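Local structure of uncharacterized protein (Leishmania major, 2B4W) at residues 244-255 with 281-291; 17-25 with 63-73. The protein is of unknown function but belongs to the DUF1861 family, a member of the beta-fructosidase clan, which hints at a possible role in carbohydrate binding or processing. One frame throughout, in Å; residues are numbered along the deposited sequence.

Contact 1 (244-255 with 281-291); sequences IGTKSCYPPCEP and SGVGDSHEGRI
A beta hairpin, strands 281-283 and 287-291 joined by a tight turn, is covered here by the loop that follows strand 244-245, and Y250 is the residue wedged into it. The methyl CG2 of I291 lies over one face of the Y250 ring, 3.9 Å from its centroid, and CG2 of V283 lies over the other at 4.2 Å. The backbone of G289 and R290 borders the ring's edge, G289 C lying 3.6 Å from Y250 CE2. Farther along, C253 lays CB over the face of the H287 imidazole, 3.6 Å from the centroid, while its SG meets V283 CG1 at 3.3 Å. The S286 hydroxyl, set between backbone N and carbonyl carbon (chi1 65°), donates to E254 O at 2.7 Å and accepts from H287 ND1 at 2.8 Å. The latter bond lies nearly in the imidazole plane and so helps fix the ring's rotation. Beyond the hairpin, N226 of strand 223-231 accepts from Y250 OH through OD1 and donates to S281 OG through ND2. Helix 3-11 covers C249 through F8, and strand 16-23 flanks strand 287-293 in the sheet.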
loop_
_atom_site.group_PDB
_atom_site.type_symbol
_atom_site.label_atom_id
_atom_site.label_comp_id
_atom_site.label_asym_id
_atom_site.label_seq_id
_atom_site.Cartn_x
_atom_site.Cartn_y
_atom_site.Cartn_z
ATOM N N ILE A 244 2.994 9.484 9.630
ATOM C CA ILE A 244 1.576 9.890 9.513
ATOM C C ILE A 244 0.620 9.018 10.301
ATOM O O ILE A 244 -0.539 9.371 10.544
ATOM C CB ILE A 244 1.149 9.941 8.029
ATOM C CG1 ILE A 244 1.254 8.620 7.278
ATOM C CG2 ILE A 244 1.938 11.048 7.326
ATOM C CD1 ILE A 244 0.930 8.760 5.795
ATOM N N GLY A 245 1.082 7.866 10.768
ATOM C CA GLY A 245 0.366 6.912 11.551
ATOM C C GLY A 245 1.242 5.907 12.265
ATOM O O GLY A 245 2.338 5.538 11.868
ATOM N N THR A 246 0.697 5.424 13.367
ATOM C CA THR A 246 1.195 4.317 14.153
ATOM C C THR A 246 -0.003 3.533 14.684
ATOM O O THR A 246 -1.159 3.934 14.512
ATOM C CB THR A 246 2.033 4.771 15.359
ATOM O OG1 THR A 246 1.178 5.616 16.143
ATOM C CG2 THR A 246 3.225 5.633 14.988
ATOM N N LYS A 247 0.314 2.440 15.341
ATOM C CA LYS A 247 -0.568 1.484 15.997
ATOM C C LYS A 247 -1.544 2.164 16.949
ATOM O O LYS A 247 -2.730 1.845 17.003
ATOM C CB LYS A 247 0.244 0.456 16.805
ATOM C CG LYS A 247 -0.141 -0.979 16.857
ATOM C CD LYS A 247 -1.594 -1.313 16.663
ATOM C CE LYS A 247 -1.869 -2.746 17.132
ATOM N NZ LYS A 247 -2.788 -2.687 18.302
ATOM N N SER A 248 -1.027 3.111 17.744
ATOM C CA SER A 248 -1.873 3.765 18.731
ATOM C C SER A 248 -2.872 4.734 18.120
ATOM O O SER A 248 -3.712 5.273 18.856
ATOM C CB SER A 248 -1.012 4.576 19.706
ATOM O OG SER A 248 -0.255 5.492 18.926
ATOM N N CYS A 249 -2.779 4.977 16.821
ATOM C CA CYS A 249 -3.684 5.868 16.114
ATOM C C CYS A 249 -5.035 5.242 15.791
ATOM O O CYS A 249 -6.019 5.943 15.560
ATOM C CB CYS A 249 -3.069 6.260 14.762
ATOM S SG CYS A 249 -1.719 7.417 14.919
ATOM N N TYR A 250 -5.017 3.921 15.743
ATOM C CA TYR A 250 -6.111 3.031 15.418
ATOM C C TYR A 250 -6.655 2.397 16.688
ATOM O O TYR A 250 -5.915 2.289 17.660
ATOM C CB TYR A 250 -5.645 1.928 14.445
ATOM C CG TYR A 250 -5.019 2.501 13.189
ATOM C CD1 TYR A 250 -3.695 2.906 13.143
ATOM C CD2 TYR A 250 -5.785 2.629 12.033
ATOM C CE1 TYR A 250 -3.119 3.434 11.991
ATOM C CE2 TYR A 250 -5.219 3.152 10.886
ATOM C CZ TYR A 250 -3.907 3.553 10.861
ATOM O OH TYR A 250 -3.379 4.062 9.687
ATOM N N PRO A 251 -7.902 1.977 16.696
ATOM C CA PRO A 251 -8.413 1.333 17.905
ATOM C C PRO A 251 -7.560 0.132 18.316
ATOM O O PRO A 251 -6.826 -0.504 17.561
ATOM C CB PRO A 251 -9.815 0.876 17.509
ATOM C CG PRO A 251 -10.204 1.774 16.378
ATOM C CD PRO A 251 -8.923 2.072 15.652
ATOM N N PRO A 252 -7.639 -0.155 19.608
ATOM C CA PRO A 252 -6.945 -1.313 20.166
ATOM C C PRO A 252 -7.414 -2.616 19.532
ATOM O O PRO A 252 -8.594 -2.845 19.265
ATOM C CB PRO A 252 -7.350 -1.285 21.642
ATOM C CG PRO A 252 -8.586 -0.447 21.690
ATOM C CD PRO A 252 -8.376 0.603 20.630
ATOM N N CYS A 253 -6.439 -3.489 19.276
ATOM C CA CYS A 253 -6.675 -4.813 18.734
ATOM C C CYS A 253 -5.414 -5.659 18.930
ATOM O O CYS A 253 -4.307 -5.130 18.991
ATOM C CB CYS A 253 -7.069 -4.765 17.260
ATOM S SG CYS A 253 -5.981 -3.766 16.214
ATOM N N GLU A 254 -5.599 -6.974 19.023
ATOM C CA GLU A 254 -4.468 -7.890 19.173
ATOM C C GLU A 254 -3.668 -8.114 17.906
ATOM O O GLU A 254 -4.173 -8.486 16.836
ATOM C CB GLU A 254 -4.996 -9.244 19.684
ATOM C CG GLU A 254 -5.861 -9.073 20.926
ATOM C CD GLU A 254 -5.057 -8.529 22.095
ATOM O OE1 GLU A 254 -4.049 -9.184 22.430
ATOM O OE2 GLU A 254 -5.426 -7.474 22.658
ATOM N N PRO A 255 -2.354 -7.923 17.957
ATOM C CA PRO A 255 -1.590 -8.204 16.732
ATOM C C PRO A 255 -1.590 -9.706 16.440
ATOM O O PRO A 255 -2.134 -10.518 17.191
ATOM C CB PRO A 255 -0.186 -7.702 17.054
ATOM C CG PRO A 255 -0.110 -7.692 18.545
ATOM C CD PRO A 255 -1.500 -7.472 19.053
ATOM N N SER A 281 -4.816 1.231 6.589
ATOM C CA SER A 281 -3.601 0.539 6.962
ATOM C C SER A 281 -3.879 -0.856 7.510
ATOM O O SER A 281 -4.911 -1.058 8.143
ATOM C CB SER A 281 -2.863 1.307 8.059
ATOM O OG SER A 281 -1.519 0.864 8.204
ATOM N N GLY A 282 -2.920 -1.746 7.246
ATOM C CA GLY A 282 -2.909 -3.005 7.991
ATOM C C GLY A 282 -2.493 -2.649 9.420
ATOM O O GLY A 282 -1.666 -1.760 9.603
ATOM N N VAL A 283 -3.078 -3.335 10.382
ATOM C CA VAL A 283 -2.854 -3.108 11.800
ATOM C C VAL A 283 -2.419 -4.395 12.503
ATOM O O VAL A 283 -3.163 -5.378 12.483
ATOM C CB VAL A 283 -4.147 -2.551 12.425
ATOM C CG1 VAL A 283 -3.980 -2.423 13.928
ATOM C CG2 VAL A 283 -4.528 -1.216 11.791
ATOM N N GLY A 284 -1.237 -4.427 13.112
ATOM C CA GLY A 284 -0.778 -5.605 13.849
ATOM C C GLY A 284 -0.716 -6.897 13.079
ATOM O O GLY A 284 -0.646 -7.969 13.701
ATOM N N ASP A 285 -0.735 -6.863 11.752
ATOM C CA ASP A 285 -0.804 -8.001 10.855
ATOM C C ASP A 285 -2.041 -8.849 11.153
ATOM O O ASP A 285 -2.066 -10.053 10.884
ATOM C CB ASP A 285 0.440 -8.894 10.876
ATOM C CG ASP A 285 1.495 -8.445 9.882
ATOM O OD1 ASP A 285 1.465 -7.286 9.407
ATOM O OD2 ASP A 285 2.396 -9.239 9.550
ATOM N N SER A 286 -3.072 -8.211 11.696
ATOM C CA SER A 286 -4.327 -8.902 11.979
ATOM C C SER A 286 -5.613 -8.188 11.608
ATOM O O SER A 286 -6.658 -8.851 11.437
ATOM C CB SER A 286 -4.373 -9.161 13.502
ATOM O OG SER A 286 -4.448 -7.955 14.241
ATOM N N HIS A 287 -5.592 -6.858 11.509
ATOM C CA HIS A 287 -6.778 -6.063 11.205
ATOM C C HIS A 287 -6.449 -5.018 10.131
ATOM O O HIS A 287 -5.289 -4.835 9.772
ATOM C CB HIS A 287 -7.330 -5.341 12.436
ATOM C CG HIS A 287 -7.857 -6.181 13.561
ATOM N ND1 HIS A 287 -7.029 -6.996 14.314
ATOM C CD2 HIS A 287 -9.082 -6.349 14.103
ATOM C CE1 HIS A 287 -7.721 -7.626 15.256
ATOM N NE2 HIS A 287 -8.982 -7.253 15.156
ATOM N N GLU A 288 -7.476 -4.343 9.638
ATOM C CA GLU A 288 -7.340 -3.209 8.723
ATOM C C GLU A 288 -7.945 -1.984 9.401
ATOM O O GLU A 288 -9.075 -2.057 9.868
ATOM C CB GLU A 288 -7.990 -3.514 7.374
ATOM C CG GLU A 288 -7.740 -2.567 6.226
ATOM C CD GLU A 288 -6.331 -2.409 5.718
ATOM O OE1 GLU A 288 -5.491 -3.322 5.914
ATOM O OE2 GLU A 288 -6.028 -1.357 5.078
ATOM N N GLY A 289 -7.177 -0.895 9.450
ATOM C CA GLY A 289 -7.697 0.299 10.075
ATOM C C GLY A 289 -7.816 1.460 9.099
ATOM O O GLY A 289 -7.229 1.489 8.013
ATOM N N ARG A 290 -8.603 2.447 9.513
ATOM C CA ARG A 290 -8.719 3.734 8.856
ATOM C C ARG A 290 -8.667 4.858 9.901
ATOM O O ARG A 290 -9.435 4.831 10.868
ATOM C CB ARG A 290 -10.020 3.824 8.056
ATOM C CG ARG A 290 -10.326 5.223 7.543
ATOM C CD ARG A 290 -11.667 5.339 6.891
ATOM N NE ARG A 290 -12.821 5.371 7.768
ATOM C CZ ARG A 290 -13.197 6.391 8.535
ATOM N NH1 ARG A 290 -12.538 7.532 8.602
ATOM N NH2 ARG A 290 -14.284 6.300 9.301
ATOM N N ILE A 291 -7.777 5.817 9.677
ATOM C CA ILE A 291 -7.707 7.045 10.447
ATOM C C ILE A 291 -7.804 8.213 9.451
ATOM O O ILE A 291 -7.297 8.066 8.332
ATOM C CB ILE A 291 -6.438 7.240 11.299
ATOM C CG1 ILE A 291 -5.138 7.167 10.513
ATOM C CG2 ILE A 291 -6.495 6.278 12.497
ATOM C CD1 ILE A 291 -3.825 7.385 11.256
#

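Contact 2 (17-25 with 63-73); sequences SVLLTFKGV and FEETGKDEFTA
T21, F22 and K23 pair in parallel with E70, F71 and T72, and four backbone hydrogen bonds join the two strands. T21 N donates to D69 O at 2.9 Å (N-H...O angle 173°), and T21 O receives F71 N. K23 then repeats the pattern, its N giving to F71 O and its O accepting from A73 N. On the face carrying F22 and F71, the edge of the F22 ring points at the face of F63, an edge-to-face pair with centroids 4.9 Å apart and planes at 67°. F22 CD2 lies 3.8 Å from F71 CB, the side chains running side by side, and L20 CD1 touches F71 CE2 at 3.9 Å. V25 CG1 reaches both F63 CE2 and A73 CB. On the other face, the aliphatic part of K23 crosses E70, K23 CD lying 3.6 Å from E70 CD. With E70 CG opposite the backbone N (chi1 177°), the extended chain lays the carboxylate beside K23. D69 rests its carboxylate against V18, D69 OD2 being 3.6 Å from V18 CG2. One shell out, R290 holds D69 OD1 in a salt bridge, a type II turn from G67 to E70 joins strands 63-67 and 70-73, and V30 and I45 back F63. Backbone hydrogen bonds carry the pairing, apolar and aromatic packing fills one face, and on the other K23 NZ and E70 OE1, 4.1 Å apart and beyond a salt bridge, probably attract only weakly.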
loop_
_atom_site.group_PDB
_atom_site.type_symbol
_atom_site.label_atom_id
_atom_site.label_comp_id
_atom_site.label_asym_id
_atom_site.label_seq_id
_atom_site.Cartn_x
_atom_site.Cartn_y
_atom_site.Cartn_z
ATOM N N SER A 17 -10.919 7.449 13.890
ATOM C CA SER A 17 -10.127 6.234 14.104
ATOM C C SER A 17 -11.059 5.044 14.266
ATOM O O SER A 17 -11.866 4.954 15.196
ATOM C CB SER A 17 -9.202 6.445 15.300
ATOM O OG SER A 17 -8.462 5.300 15.635
ATOM N N VAL A 18 -10.973 4.127 13.300
ATOM C CA VAL A 18 -11.848 2.972 13.244
ATOM C C VAL A 18 -11.053 1.754 12.744
ATOM O O VAL A 18 -9.958 1.937 12.195
ATOM C CB VAL A 18 -13.061 3.113 12.309
ATOM C CG1 VAL A 18 -13.942 4.311 12.655
ATOM C CG2 VAL A 18 -12.587 3.215 10.860
ATOM N N LEU A 19 -11.689 0.603 12.965
ATOM C CA LEU A 19 -11.224 -0.648 12.364
ATOM C C LEU A 19 -12.287 -1.084 11.363
ATOM O O LEU A 19 -13.482 -0.994 11.658
ATOM C CB LEU A 19 -10.939 -1.729 13.397
ATOM C CG LEU A 19 -9.713 -1.475 14.289
ATOM C CD1 LEU A 19 -9.595 -2.586 15.326
ATOM C CD2 LEU A 19 -8.436 -1.332 13.474
ATOM N N LEU A 20 -11.837 -1.526 10.192
ATOM C CA LEU A 20 -12.805 -2.001 9.213
ATOM C C LEU A 20 -13.428 -3.295 9.743
ATOM O O LEU A 20 -12.762 -4.033 10.469
ATOM C CB LEU A 20 -12.200 -2.292 7.839
ATOM C CG LEU A 20 -11.394 -1.170 7.179
ATOM C CD1 LEU A 20 -11.314 -1.344 5.670
ATOM C CD2 LEU A 20 -11.991 0.174 7.539
ATOM N N THR A 21 -14.667 -3.532 9.360
ATOM C CA THR A 21 -15.336 -4.793 9.661
ATOM C C THR A 21 -15.471 -5.522 8.322
ATOM O O THR A 21 -15.806 -4.881 7.317
ATOM C CB THR A 21 -16.722 -4.699 10.323
ATOM O OG1 THR A 21 -17.647 -4.089 9.414
ATOM C CG2 THR A 21 -16.669 -3.859 11.578
ATOM N N PHE A 22 -15.165 -6.806 8.293
ATOM C CA PHE A 22 -15.219 -7.618 7.085
ATOM C C PHE A 22 -16.201 -8.777 7.307
ATOM O O PHE A 22 -16.167 -9.335 8.398
ATOM C CB PHE A 22 -13.857 -8.168 6.669
ATOM C CG PHE A 22 -12.847 -7.101 6.296
ATOM C CD1 PHE A 22 -12.031 -6.524 7.250
ATOM C CD2 PHE A 22 -12.741 -6.685 4.989
ATOM C CE1 PHE A 22 -11.120 -5.554 6.875
ATOM C CE2 PHE A 22 -11.827 -5.723 4.613
ATOM C CZ PHE A 22 -11.015 -5.138 5.559
ATOM N N LYS A 23 -17.017 -9.083 6.312
ATOM C CA LYS A 23 -18.022 -10.129 6.305
ATOM C C LYS A 23 -17.829 -11.095 5.154
ATOM O O LYS A 23 -17.354 -10.763 4.080
ATOM C CB LYS A 23 -19.435 -9.557 6.244
ATOM C CG LYS A 23 -19.855 -8.736 7.448
ATOM C CD LYS A 23 -20.982 -7.776 7.067
ATOM C CE LYS A 23 -22.168 -7.976 8.004
ATOM N NZ LYS A 23 -21.742 -7.836 9.429
ATOM N N GLY A 24 -18.251 -12.316 5.445
ATOM C CA GLY A 24 -18.105 -13.431 4.545
ATOM C C GLY A 24 -16.732 -14.073 4.690
ATOM O O GLY A 24 -16.353 -14.940 3.898
ATOM N N VAL A 25 -15.924 -13.679 5.678
ATOM C CA VAL A 25 -14.672 -14.438 5.857
ATOM C C VAL A 25 -14.475 -14.769 7.325
ATOM O O VAL A 25 -13.382 -14.616 7.873
ATOM C CB VAL A 25 -13.437 -13.693 5.326
ATOM C CG1 VAL A 25 -13.627 -13.363 3.849
ATOM C CG2 VAL A 25 -13.173 -12.434 6.134
ATOM N N PHE A 63 -13.410 -7.413 -1.732
ATOM C CA PHE A 63 -14.516 -6.963 -0.928
ATOM C C PHE A 63 -15.181 -5.677 -1.470
ATOM O O PHE A 63 -14.529 -4.729 -1.928
ATOM C CB PHE A 63 -14.099 -6.660 0.506
ATOM C CG PHE A 63 -13.421 -7.800 1.246
ATOM C CD1 PHE A 63 -12.090 -8.074 1.023
ATOM C CD2 PHE A 63 -14.137 -8.549 2.158
ATOM C CE1 PHE A 63 -11.480 -9.129 1.702
ATOM C CE2 PHE A 63 -13.543 -9.578 2.855
ATOM C CZ PHE A 63 -12.218 -9.852 2.606
ATOM N N GLU A 64 -16.495 -5.682 -1.394
ATOM C CA GLU A 64 -17.440 -4.637 -1.718
ATOM C C GLU A 64 -17.924 -3.965 -0.434
ATOM O O GLU A 64 -18.395 -4.570 0.534
ATOM C CB GLU A 64 -18.630 -5.171 -2.515
ATOM C CG GLU A 64 -19.535 -4.103 -3.112
ATOM C CD GLU A 64 -20.804 -4.684 -3.713
ATOM O OE1 GLU A 64 -20.731 -5.614 -4.548
ATOM O OE2 GLU A 64 -21.898 -4.201 -3.349
ATOM N N GLU A 65 -17.787 -2.638 -0.434
ATOM C CA GLU A 65 -18.387 -1.839 0.614
ATOM C C GLU A 65 -19.873 -2.122 0.773
ATOM O O GLU A 65 -20.696 -1.964 -0.137
ATOM C CB GLU A 65 -18.212 -0.340 0.311
ATOM C CG GLU A 65 -18.818 0.512 1.415
ATOM C CD GLU A 65 -18.568 2.004 1.215
ATOM O OE1 GLU A 65 -19.372 2.662 0.526
ATOM O OE2 GLU A 65 -17.567 2.515 1.761
ATOM N N THR A 66 -20.311 -2.545 1.963
ATOM C CA THR A 66 -21.751 -2.691 2.132
ATOM C C THR A 66 -22.253 -1.892 3.340
ATOM O O THR A 66 -23.391 -2.145 3.755
ATOM C CB THR A 66 -22.209 -4.146 2.370
ATOM O OG1 THR A 66 -21.774 -4.447 3.699
ATOM C CG2 THR A 66 -21.590 -5.123 1.406
ATOM N N GLY A 67 -21.449 -0.983 3.853
ATOM C CA GLY A 67 -21.800 -0.081 4.952
ATOM C C GLY A 67 -20.613 0.796 5.294
ATOM O O GLY A 67 -19.525 0.578 4.757
ATOM N N LYS A 68 -20.754 1.758 6.187
ATOM C CA LYS A 68 -19.634 2.614 6.561
ATOM C C LYS A 68 -18.547 1.774 7.211
ATOM O O LYS A 68 -18.838 1.152 8.232
ATOM C CB LYS A 68 -20.094 3.735 7.503
ATOM C CG LYS A 68 -19.074 4.863 7.634
ATOM C CD LYS A 68 -19.029 5.442 9.031
ATOM C CE LYS A 68 -18.147 6.671 9.148
ATOM N NZ LYS A 68 -18.397 7.449 10.396
ATOM N N ASP A 69 -17.348 1.723 6.638
ATOM C CA ASP A 69 -16.229 0.901 7.116
ATOM C C ASP A 69 -16.593 -0.577 7.254
ATOM O O ASP A 69 -16.026 -1.338 8.036
ATOM C CB ASP A 69 -15.679 1.485 8.420
ATOM C CG ASP A 69 -15.234 2.926 8.249
ATOM O OD1 ASP A 69 -14.468 3.246 7.312
ATOM O OD2 ASP A 69 -15.634 3.782 9.067
ATOM N N GLU A 70 -17.526 -1.045 6.423
ATOM C CA GLU A 70 -17.968 -2.417 6.317
ATOM C C GLU A 70 -17.893 -2.929 4.876
ATOM O O GLU A 70 -18.391 -2.365 3.902
ATOM C CB GLU A 70 -19.404 -2.610 6.810
ATOM C CG GLU A 70 -19.867 -4.066 6.618
ATOM C CD GLU A 70 -21.364 -4.158 6.887
ATOM O OE1 GLU A 70 -21.760 -3.942 8.049
ATOM O OE2 GLU A 70 -22.152 -4.425 5.964
ATOM N N PHE A 71 -17.229 -4.069 4.747
ATOM C CA PHE A 71 -16.826 -4.679 3.495
ATOM C C PHE A 71 -17.195 -6.148 3.434
ATOM O O PHE A 71 -16.851 -6.944 4.316
ATOM C CB PHE A 71 -15.305 -4.462 3.324
ATOM C CG PHE A 71 -14.988 -3.025 2.905
ATOM C CD1 PHE A 71 -14.981 -2.712 1.560
ATOM C CD2 PHE A 71 -14.709 -2.058 3.840
ATOM C CE1 PHE A 71 -14.715 -1.418 1.154
ATOM C CE2 PHE A 71 -14.435 -0.756 3.457
ATOM C CZ PHE A 71 -14.435 -0.459 2.113
ATOM N N THR A 72 -17.906 -6.541 2.372
ATOM C CA THR A 72 -18.288 -7.947 2.249
ATOM C C THR A 72 -17.587 -8.629 1.080
ATOM O O THR A 72 -17.473 -8.139 -0.040
ATOM C CB THR A 72 -19.807 -8.125 2.086
ATOM O OG1 THR A 72 -20.474 -7.686 3.260
ATOM C CG2 THR A 72 -20.176 -9.588 1.980
ATOM N N ALA A 73 -17.093 -9.837 1.362
ATOM C CA ALA A 73 -16.298 -10.517 0.345
ATOM C C ALA A 73 -17.152 -10.785 -0.875
ATOM O O ALA A 73 -18.333 -11.126 -0.727
ATOM C CB ALA A 73 -15.737 -11.804 0.948
#

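Strand 16-23 connects the two contacts: it pairs in parallel with strand 70-73 in contact 2 and antiparallel with strand 287-293, the second arm of the hairpin in contact 1. Both contacts therefore reach one mixed sheet, although their centres are about 15 Å apart. Two polar links tie them directly. R290 NE meets D69 OD1 at 2.7 Å in a salt bridge, and S17 OG lies 2.5 Å from C249 O, a probable hydrogen bond. S17 OG also packs against Y250 CA and P251 CD. Along the chain the contacts follow in series, contact 2 closing before contact 1 opens. It is the pairing of neighbouring strands 16-23 and 287-293 that brings them together.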